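Local coordinates for protein putative secreted endoglycosylceramidase (Rhodococcus hoagii, PDB 6JYZ) that probably hydrolyses the bond between sugar and ceramide in galactosylceramide-type glycolipids, as a glycoside hydrolase of family 5, at residues 88-94 / 153-158; 132-136 / 147-151; 160-166 / 177-182. One frame throughout, in Å; residues are numbered along the deposited sequence.

In the fold
All three contacts lie on the same side of the chain's centre, within the glycoside hydrolase family 5 region, and all draw on the long loop between strand 119-124 and helix 177-187. Contact 1 ties helix 88-91, which follows strand 81-86, to residues 153-158 of that loop. Contact 2 is nested inside the span this closes, and contact 3 follows in series, joining the loop's later part to helix 177-187. The centres of contacts 2 and 3 are about 11 Å apart, bridged by T135 and T166; those of contacts 1 and 2 about 16 Å, where Y132 packs on E156. Contact 2 and the C141-C167 disulfide fold the loop on itself; contacts 1 and 3 fasten it to those helices.

Contact 1. Residues 88-94 / 153-158; sequences WSALEPT and GAPEWA
W157 meets E92 through its indole nitrogen: NE1 of W157 donates to the backbone O of E92 over 2.9 Å, with the oxygen in the plane of the indole. The benzo end of the same ring runs across the E92 side chain, CZ2 of W157 lying 3.4 Å from CD of E92. W157 CG sits between its backbone N and carbonyl carbon (chi1 63°), which turns the indole back toward 88-94. P155 packs beside it and sets its CD over one face of W88, 3.8 Å from the centroid of the five-membered ring, a CH-pi contact. A154 and A158 extend this apolar surface, the CB of A154 3.6 Å from W88 CE3 and that of A158 touching CH2 of W88.

In the next layer, the two tryptophans are linked through E92. Its extended chain brings OE1 to NE1 of W88, 2.8 Å away in an almost straight bond (177°) that reaches the carboxylate on its anti side. T200 also bonds OE1, while OE2 takes the backbone N-H of G96. This buried carboxylate therefore has three partners and probably stays charged.

Farther along, S89 N donates to G153 O over 2.9 Å, and a water joins S89 OG to the amide of G153; that hydroxyl is bound to D52 as well. The unusual backbone of G153, with positive phi, would jam a side chain against the preceding carbonyl.

Around this pairing, helix 193-206 lies against W88 through L197 and T200, and its H196 meets W157 edge to face. M124 of strand 119-124 packs on both W88 and L91, and helix 100-115 covers L91, so the short helix 88-91, following strand 81-86, is wedged among these elements of the family 5 (beta/alpha)8 barrel.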
loop_
_atom_site.group_PDB
_atom_site.type_symbol
_atom_site.label_atom_id
_atom_site.label_comp_id
_atom_site.label_asym_id
_atom_site.label_seq_id
_atom_site.Cartn_x
_atom_site.Cartn_y
_atom_site.Cartn_z
ATOM N N TRP A 88 9.341 3.266 -10.823
ATOM C CA TRP A 88 10.269 2.706 -11.796
ATOM C C TRP A 88 10.940 3.826 -12.593
ATOM O O TRP A 88 12.176 3.748 -12.858
ATOM C CB TRP A 88 9.459 1.774 -12.727
ATOM C CG TRP A 88 10.253 1.105 -13.825
ATOM C CD1 TRP A 88 11.629 0.968 -13.961
ATOM C CD2 TRP A 88 9.658 0.443 -14.951
ATOM N NE1 TRP A 88 11.896 0.259 -15.102
ATOM C CE2 TRP A 88 10.727 -0.064 -15.724
ATOM C CE3 TRP A 88 8.311 0.248 -15.363
ATOM C CZ2 TRP A 88 10.489 -0.775 -16.908
ATOM C CZ3 TRP A 88 8.096 -0.475 -16.538
ATOM C CH2 TRP A 88 9.161 -0.974 -17.296
ATOM N N SER A 89 10.230 4.885 -12.943
ATOM C CA SER A 89 10.811 5.950 -13.737
ATOM C C SER A 89 11.973 6.606 -13.018
ATOM O O SER A 89 12.856 7.129 -13.717
ATOM C CB SER A 89 9.773 6.979 -14.128
ATOM O OG SER A 89 9.270 7.586 -12.939
ATOM N N ALA A 90 11.978 6.649 -11.707
ATOM C CA ALA A 90 13.104 7.280 -10.964
ATOM C C ALA A 90 14.187 6.252 -10.743
ATOM O O ALA A 90 15.369 6.620 -10.733
ATOM C CB ALA A 90 12.562 7.806 -9.654
ATOM N N LEU A 91 13.911 4.970 -10.626
ATOM C CA LEU A 91 14.945 3.981 -10.452
ATOM C C LEU A 91 15.705 3.808 -11.760
ATOM O O LEU A 91 16.948 3.574 -11.750
ATOM C CB LEU A 91 14.359 2.624 -10.074
ATOM C CG LEU A 91 13.816 2.583 -8.643
ATOM C CD1 LEU A 91 12.788 1.435 -8.468
ATOM C CD2 LEU A 91 14.968 2.432 -7.627
ATOM N N GLU A 92 15.037 3.789 -12.910
ATOM C CA GLU A 92 15.619 3.423 -14.206
ATOM C C GLU A 92 15.295 4.509 -15.189
ATOM O O GLU A 92 14.431 4.376 -16.095
ATOM C CB GLU A 92 15.085 2.073 -14.663
ATOM C CG GLU A 92 15.916 1.550 -15.850
ATOM C CD GLU A 92 15.546 0.175 -16.328
ATOM O OE1 GLU A 92 14.500 -0.424 -15.941
ATOM O OE2 GLU A 92 16.356 -0.387 -17.140
ATOM N N PRO A 93 15.929 5.711 -15.099
ATOM C CA PRO A 93 15.489 6.866 -15.889
ATOM C C PRO A 93 15.889 6.783 -17.345
ATOM O O PRO A 93 15.284 7.437 -18.166
ATOM C CB PRO A 93 16.192 8.062 -15.196
ATOM C CG PRO A 93 17.389 7.397 -14.493
ATOM C CD PRO A 93 16.827 6.071 -13.990
ATOM N N THR A 94 16.887 5.983 -17.640
ATOM C CA THR A 94 17.256 5.691 -18.999
ATOM C C THR A 94 17.413 4.181 -19.054
ATOM O O THR A 94 17.600 3.486 -18.022
ATOM C CB THR A 94 18.583 6.389 -19.449
ATOM O OG1 THR A 94 19.669 5.903 -18.638
ATOM C CG2 THR A 94 18.474 7.904 -19.328
ATOM N N GLY A 153 4.684 6.031 -12.674
ATOM C CA GLY A 153 4.982 4.633 -12.925
ATOM C C GLY A 153 6.180 4.515 -13.834
ATOM O O GLY A 153 7.331 4.770 -13.411
ATOM N N ALA A 154 5.941 4.103 -15.057
ATOM C CA ALA A 154 7.020 3.753 -15.960
ATOM C C ALA A 154 7.663 4.964 -16.620
ATOM O O ALA A 154 7.024 5.954 -16.912
ATOM C CB ALA A 154 6.421 2.851 -17.034
ATOM N N PRO A 155 8.978 4.856 -16.914
ATOM C CA PRO A 155 9.656 5.948 -17.634
ATOM C C PRO A 155 9.212 6.036 -19.086
ATOM O O PRO A 155 8.611 5.114 -19.664
ATOM C CB PRO A 155 11.134 5.521 -17.558
ATOM C CG PRO A 155 11.123 4.011 -17.413
ATOM C CD PRO A 155 9.848 3.703 -16.590
ATOM N N GLU A 156 9.541 7.189 -19.695
ATOM C CA GLU A 156 9.099 7.441 -21.052
ATOM C C GLU A 156 9.633 6.394 -22.023
ATOM O O GLU A 156 8.912 5.950 -22.914
ATOM C CB GLU A 156 9.495 8.852 -21.437
ATOM C CG GLU A 156 8.861 9.335 -22.754
ATOM C CD GLU A 156 9.179 10.780 -23.088
ATOM O OE1 GLU A 156 10.176 11.315 -22.568
ATOM O OE2 GLU A 156 8.377 11.367 -23.788
ATOM N N TRP A 157 10.909 6.025 -21.863
ATOM C CA TRP A 157 11.525 5.098 -22.799
ATOM C C TRP A 157 10.836 3.741 -22.799
ATOM O O TRP A 157 10.956 2.963 -23.753
ATOM C CB TRP A 157 13.053 4.961 -22.516
ATOM C CG TRP A 157 13.367 4.377 -21.147
ATOM C CD1 TRP A 157 13.703 5.100 -20.021
ATOM C CD2 TRP A 157 13.359 2.982 -20.780
ATOM N NE1 TRP A 157 13.944 4.240 -18.982
ATOM C CE2 TRP A 157 13.675 2.939 -19.394
ATOM C CE3 TRP A 157 13.121 1.764 -21.443
ATOM C CZ2 TRP A 157 13.698 1.733 -18.678
ATOM C CZ3 TRP A 157 13.215 0.557 -20.759
ATOM C CH2 TRP A 157 13.470 0.579 -19.373
ATOM N N ALA A 158 10.138 3.386 -21.695
ATOM C CA ALA A 158 9.456 2.101 -21.552
ATOM C C ALA A 158 7.995 2.188 -21.982
ATOM O O ALA A 158 7.290 1.166 -21.790
ATOM C CB ALA A 158 9.557 1.586 -20.135
HETATM O O HOH W 1 6.640 7.823 -12.312
#

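Contact 2. Residues 132-136 / 147-151; sequences YVGTP and RGIGW
The hydroxyl of T135 is gripped twice: G148 N donates to its OG1 over 2.9 Å, and OG1 is also hydrogen-bonded to the hydroxyl of T166. T135 returns a bond to the same glycine, its backbone N donating to G148 O over 2.9 Å in a nearly straight line (171°), although the N-H comes from above the carbonyl plane. A chi1 of -51° puts OG1 beside the residue's own backbone N, where it meets the N-H of G148, while the backbone N itself serves the C=O.

The same torsion sends the methyl group the other way, over a face of the R147 guanidinium, with CG2 of T135 3.5 Å from NH2 of R147. A bend at chi3 (70°) curls the arginine across the threonine, the two side chains meeting at about a right angle. From its edge the guanidinium reaches main-chain oxygens: NH2 of R147 makes a weak bond to P136 O, and a water that accepts from R147 NH2 at 2.6 Å donates in turn to T135 O. NH1 is bound to the carbonyl of Q139, in the excursion between the two segments.

Beyond the threonine the backbones are in direct contact. G134 CA is 3.4 Å from I149 C, and a side chain on this glycine would run into the atoms there. V133 points CG2 to the edge of the W151 indole, 4.3 Å from CD1. W151 itself has a cation-pi partner in R173 and an edge-to-face one in H370, while I149 turns to helix 369-374.

Main-chain groups thus supply most polar partners where the long loop between strand 119-124 and helix 177-187 of the barrel doubles back on itself; the pairing rests on glycine-permitted closeness and one threonine, and the arginine's charge is probably partly offset by the P136 and Q139 carbonyls and water.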
loop_
_atom_site.group_PDB
_atom_site.type_symbol
_atom_site.label_atom_id
_atom_site.label_comp_id
_atom_site.label_asym_id
_atom_site.label_seq_id
_atom_site.Cartn_x
_atom_site.Cartn_y
_atom_site.Cartn_z
ATOM N N TYR A 132 3.818 9.590 -18.740
ATOM C CA TYR A 132 3.942 10.043 -20.128
ATOM C C TYR A 132 2.746 9.614 -20.948
ATOM O O TYR A 132 2.856 9.668 -22.194
ATOM C CB TYR A 132 5.290 9.538 -20.708
ATOM C CG TYR A 132 6.450 10.082 -19.916
ATOM C CD1 TYR A 132 6.873 11.393 -20.124
ATOM C CD2 TYR A 132 7.033 9.371 -18.901
ATOM C CE1 TYR A 132 7.877 11.962 -19.326
ATOM C CE2 TYR A 132 8.031 9.904 -18.078
ATOM C CZ TYR A 132 8.418 11.197 -18.297
ATOM O OH TYR A 132 9.406 11.769 -17.499
ATOM N N VAL A 133 1.596 9.420 -20.340
ATOM C CA VAL A 133 0.382 9.008 -21.033
ATOM C C VAL A 133 -0.633 10.116 -21.173
ATOM O O VAL A 133 -1.753 9.817 -21.612
ATOM C CB VAL A 133 -0.270 7.826 -20.267
ATOM C CG1 VAL A 133 0.711 6.663 -20.203
ATOM C CG2 VAL A 133 -0.771 8.176 -18.896
ATOM N N GLY A 134 -0.325 11.356 -20.829
ATOM C CA GLY A 134 -1.324 12.405 -20.932
ATOM C C GLY A 134 -1.507 12.931 -22.362
ATOM O O GLY A 134 -0.656 12.781 -23.225
ATOM N N THR A 135 -2.660 13.564 -22.572
ATOM C CA THR A 135 -2.934 14.155 -23.889
ATOM C C THR A 135 -2.146 15.455 -24.031
ATOM O O THR A 135 -2.310 16.339 -23.213
ATOM C CB THR A 135 -4.425 14.429 -24.033
ATOM O OG1 THR A 135 -5.184 13.249 -23.705
ATOM C CG2 THR A 135 -4.785 14.820 -25.465
ATOM N N PRO A 136 -1.318 15.586 -25.082
ATOM C CA PRO A 136 -0.549 16.849 -25.190
ATOM C C PRO A 136 -1.463 18.036 -25.446
ATOM O O PRO A 136 -2.573 17.917 -25.965
ATOM C CB PRO A 136 0.343 16.590 -26.406
ATOM C CG PRO A 136 0.331 15.127 -26.717
ATOM C CD PRO A 136 -0.930 14.564 -26.036
ATOM N N ARG A 147 -10.052 14.173 -22.163
ATOM C CA ARG A 147 -8.607 14.325 -22.176
ATOM C C ARG A 147 -7.961 13.533 -21.050
ATOM O O ARG A 147 -8.508 13.460 -19.929
ATOM C CB ARG A 147 -8.230 15.790 -21.911
ATOM C CG ARG A 147 -8.827 16.668 -23.014
ATOM C CD ARG A 147 -8.339 18.135 -22.884
ATOM N NE ARG A 147 -6.945 18.243 -23.210
ATOM C CZ ARG A 147 -6.405 18.158 -24.461
ATOM N NH1 ARG A 147 -7.209 17.932 -25.472
ATOM N NH2 ARG A 147 -5.106 18.172 -24.579
ATOM N N GLY A 148 -6.873 12.846 -21.356
ATOM C CA GLY A 148 -6.057 12.169 -20.345
ATOM C C GLY A 148 -4.989 13.117 -19.803
ATOM O O GLY A 148 -4.537 14.049 -20.469
ATOM N N ILE A 149 -4.500 12.783 -18.590
ATOM C CA ILE A 149 -3.352 13.508 -18.043
ATOM C C ILE A 149 -2.299 12.461 -17.694
ATOM O O ILE A 149 -2.534 11.252 -17.776
ATOM C CB ILE A 149 -3.714 14.338 -16.799
ATOM C CG1 ILE A 149 -4.204 13.483 -15.621
ATOM C CG2 ILE A 149 -4.761 15.401 -17.186
ATOM C CD1 ILE A 149 -4.481 14.310 -14.335
ATOM N N GLY A 150 -1.089 12.924 -17.397
ATOM C CA GLY A 150 -0.020 12.041 -16.969
ATOM C C GLY A 150 -0.119 11.690 -15.480
ATOM O O GLY A 150 -0.607 12.496 -14.677
ATOM N N TRP A 151 0.418 10.498 -15.149
ATOM C CA TRP A 151 0.324 10.002 -13.780
ATOM C C TRP A 151 1.712 9.645 -13.261
ATOM O O TRP A 151 2.521 10.563 -13.065
ATOM C CB TRP A 151 -0.700 8.849 -13.715
ATOM C CG TRP A 151 -2.091 9.332 -14.016
ATOM C CD1 TRP A 151 -2.652 9.477 -15.253
ATOM C CD2 TRP A 151 -3.044 9.773 -13.054
ATOM N NE1 TRP A 151 -3.907 9.996 -15.114
ATOM C CE2 TRP A 151 -4.181 10.199 -13.786
ATOM C CE3 TRP A 151 -3.099 9.782 -11.645
ATOM C CZ2 TRP A 151 -5.329 10.701 -13.161
ATOM C CZ3 TRP A 151 -4.236 10.296 -11.039
ATOM C CH2 TRP A 151 -5.327 10.731 -11.791
HETATM O O HOH W 2 -3.718 18.708 -22.404
#

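Contact 3. Residues 160-166 / 177-182; sequences LTGGWTT and PAVARA
A178 sits in the tight part of the contact, its CB 3.4 Å from both W164 O and T165 O. Its backbone N donates to T165 O over 2.9 Å from above the carbonyl plane, so a loop carbonyl takes up an N-H in the first turn of helix 177-187. The methyl groups of T161 and T166 close on the same alanine CB, each at 3.9 Å from its CG2. P177, the first residue of the helix, lies alongside T165, its CG 3.7 Å from T165 CG2, and offers its CB to the indole of W164. Without the CG and CD of P177, an alanine here would probably leave a gap beside the T165 CG2 methyl.

The loop that makes these contacts reverses in a type I' beta turn from T161 to W164, closed by W164 N donating to T161 O. G162 and G163 take the positive phi values at its corner. In the family 5 barrel this is the long connection following strand 119-124, and here it folds back along the helix it leads into.

The solvent side is built differently. W164 is exposed, and R181 covers one face of its indole: CD of R181 stands 3.9 Å from the centroid of the six-membered ring, 9° off the normal, a CH-pi contact. The arginine chain bends at chi2 (66°) to lay its methylenes there, and CG approaches T161 O. Its guanidinium is not stacked, being turned 66° from the ring plane, and forms a salt bridge to E190. Past R181 the segments are joined by a water that accepts from L160 N and donates to A182 O.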
loop_
_atom_site.group_PDB
_atom_site.type_symbol
_atom_site.label_atom_id
_atom_site.label_comp_id
_atom_site.label_asym_id
_atom_site.label_seq_id
_atom_site.Cartn_x
_atom_site.Cartn_y
_atom_site.Cartn_z
ATOM N N LEU A 160 5.141 2.386 -24.601
ATOM C CA LEU A 160 4.963 1.955 -25.993
ATOM C C LEU A 160 3.457 1.930 -26.293
ATOM O O LEU A 160 2.791 0.918 -26.123
ATOM C CB LEU A 160 5.625 0.596 -26.203
ATOM C CG LEU A 160 7.128 0.556 -25.855
ATOM C CD1 LEU A 160 7.625 -0.878 -25.965
ATOM C CD2 LEU A 160 7.928 1.530 -26.741
ATOM N N THR A 161 2.933 3.044 -26.729
ATOM C CA THR A 161 1.483 3.231 -26.840
ATOM C C THR A 161 0.959 2.921 -28.238
ATOM O O THR A 161 -0.252 3.002 -28.431
ATOM C CB THR A 161 1.046 4.632 -26.488
ATOM O OG1 THR A 161 1.607 5.483 -27.504
ATOM C CG2 THR A 161 1.425 5.044 -25.067
ATOM N N GLY A 162 1.834 2.612 -29.183
ATOM C CA GLY A 162 1.384 2.349 -30.573
ATOM C C GLY A 162 0.772 3.585 -31.248
ATOM O O GLY A 162 0.091 3.389 -32.276
ATOM N N GLY A 163 0.921 4.774 -30.689
ATOM C CA GLY A 163 0.255 5.954 -31.202
ATOM C C GLY A 163 -1.200 6.027 -30.785
ATOM O O GLY A 163 -1.863 6.970 -31.190
ATOM N N TRP A 164 -1.725 5.091 -29.991
ATOM C CA TRP A 164 -3.155 5.091 -29.688
ATOM C C TRP A 164 -3.539 6.298 -28.841
ATOM O O TRP A 164 -2.711 6.824 -28.064
ATOM C CB TRP A 164 -3.482 3.784 -28.951
ATOM C CG TRP A 164 -3.414 2.534 -29.773
ATOM C CD1 TRP A 164 -2.756 2.364 -30.948
ATOM C CD2 TRP A 164 -3.971 1.280 -29.454
ATOM N NE1 TRP A 164 -2.925 1.070 -31.385
ATOM C CE2 TRP A 164 -3.658 0.365 -30.481
ATOM C CE3 TRP A 164 -4.736 0.801 -28.382
ATOM C CZ2 TRP A 164 -4.099 -0.966 -30.489
ATOM C CZ3 TRP A 164 -5.203 -0.496 -28.372
ATOM C CH2 TRP A 164 -4.885 -1.372 -29.426
ATOM N N THR A 165 -4.784 6.729 -28.930
ATOM C CA THR A 165 -5.171 7.949 -28.249
ATOM C C THR A 165 -5.004 7.840 -26.731
ATOM O O THR A 165 -5.301 6.806 -26.123
ATOM C CB THR A 165 -6.619 8.322 -28.609
ATOM O OG1 THR A 165 -6.935 9.525 -27.896
ATOM C CG2 THR A 165 -7.641 7.304 -28.250
ATOM N N THR A 166 -4.511 8.936 -26.187
ATOM C CA THR A 166 -4.359 9.117 -24.739
ATOM C C THR A 166 -5.640 9.569 -24.072
ATOM O O THR A 166 -5.694 9.709 -22.832
ATOM C CB THR A 166 -3.261 10.144 -24.445
ATOM O OG1 THR A 166 -3.661 11.388 -25.039
ATOM C CG2 THR A 166 -1.945 9.685 -25.009
ATOM N N PRO A 177 -7.059 4.035 -24.514
ATOM C CA PRO A 177 -6.360 3.094 -25.408
ATOM C C PRO A 177 -4.843 3.146 -25.206
ATOM O O PRO A 177 -4.244 2.092 -25.204
ATOM C CB PRO A 177 -6.839 3.558 -26.817
ATOM C CG PRO A 177 -8.282 4.083 -26.507
ATOM C CD PRO A 177 -8.073 4.880 -25.206
ATOM N N ALA A 178 -4.248 4.336 -25.038
ATOM C CA ALA A 178 -2.795 4.384 -24.909
ATOM C C ALA A 178 -2.309 3.646 -23.665
ATOM O O ALA A 178 -1.288 2.953 -23.722
ATOM C CB ALA A 178 -2.347 5.832 -24.834
ATOM N N VAL A 179 -3.036 3.817 -22.548
ATOM C CA VAL A 179 -2.593 3.171 -21.303
ATOM C C VAL A 179 -2.735 1.685 -21.455
ATOM O O VAL A 179 -1.823 0.928 -21.076
ATOM C CB VAL A 179 -3.456 3.681 -20.135
ATOM C CG1 VAL A 179 -3.228 2.888 -18.834
ATOM C CG2 VAL A 179 -3.168 5.170 -19.895
ATOM N N ALA A 180 -3.857 1.213 -22.009
ATOM C CA ALA A 180 -4.045 -0.210 -22.191
ATOM C C ALA A 180 -2.979 -0.812 -23.110
ATOM O O ALA A 180 -2.450 -1.911 -22.859
ATOM C CB ALA A 180 -5.457 -0.493 -22.716
ATOM N N ARG A 181 -2.650 -0.111 -24.190
ATOM C CA ARG A 181 -1.678 -0.607 -25.138
ATOM C C ARG A 181 -0.288 -0.648 -24.478
ATOM O O ARG A 181 0.450 -1.581 -24.705
ATOM C CB ARG A 181 -1.667 0.327 -26.375
ATOM C CG ARG A 181 -0.684 -0.114 -27.459
ATOM C CD ARG A 181 -1.065 -1.413 -28.100
ATOM N NE ARG A 181 -0.042 -2.023 -28.978
ATOM C CZ ARG A 181 0.811 -2.877 -28.563
ATOM N NH1 ARG A 181 0.978 -3.133 -27.260
ATOM N NH2 ARG A 181 1.553 -3.550 -29.424
ATOM N N ALA A 182 0.070 0.385 -23.703
ATOM C CA ALA A 182 1.385 0.411 -23.036
ATOM C C ALA A 182 1.482 -0.734 -22.051
ATOM O O ALA A 182 2.529 -1.383 -21.936
ATOM C CB ALA A 182 1.623 1.719 -22.333
HETATM O O HOH W 3 4.823 0.220 -22.747
#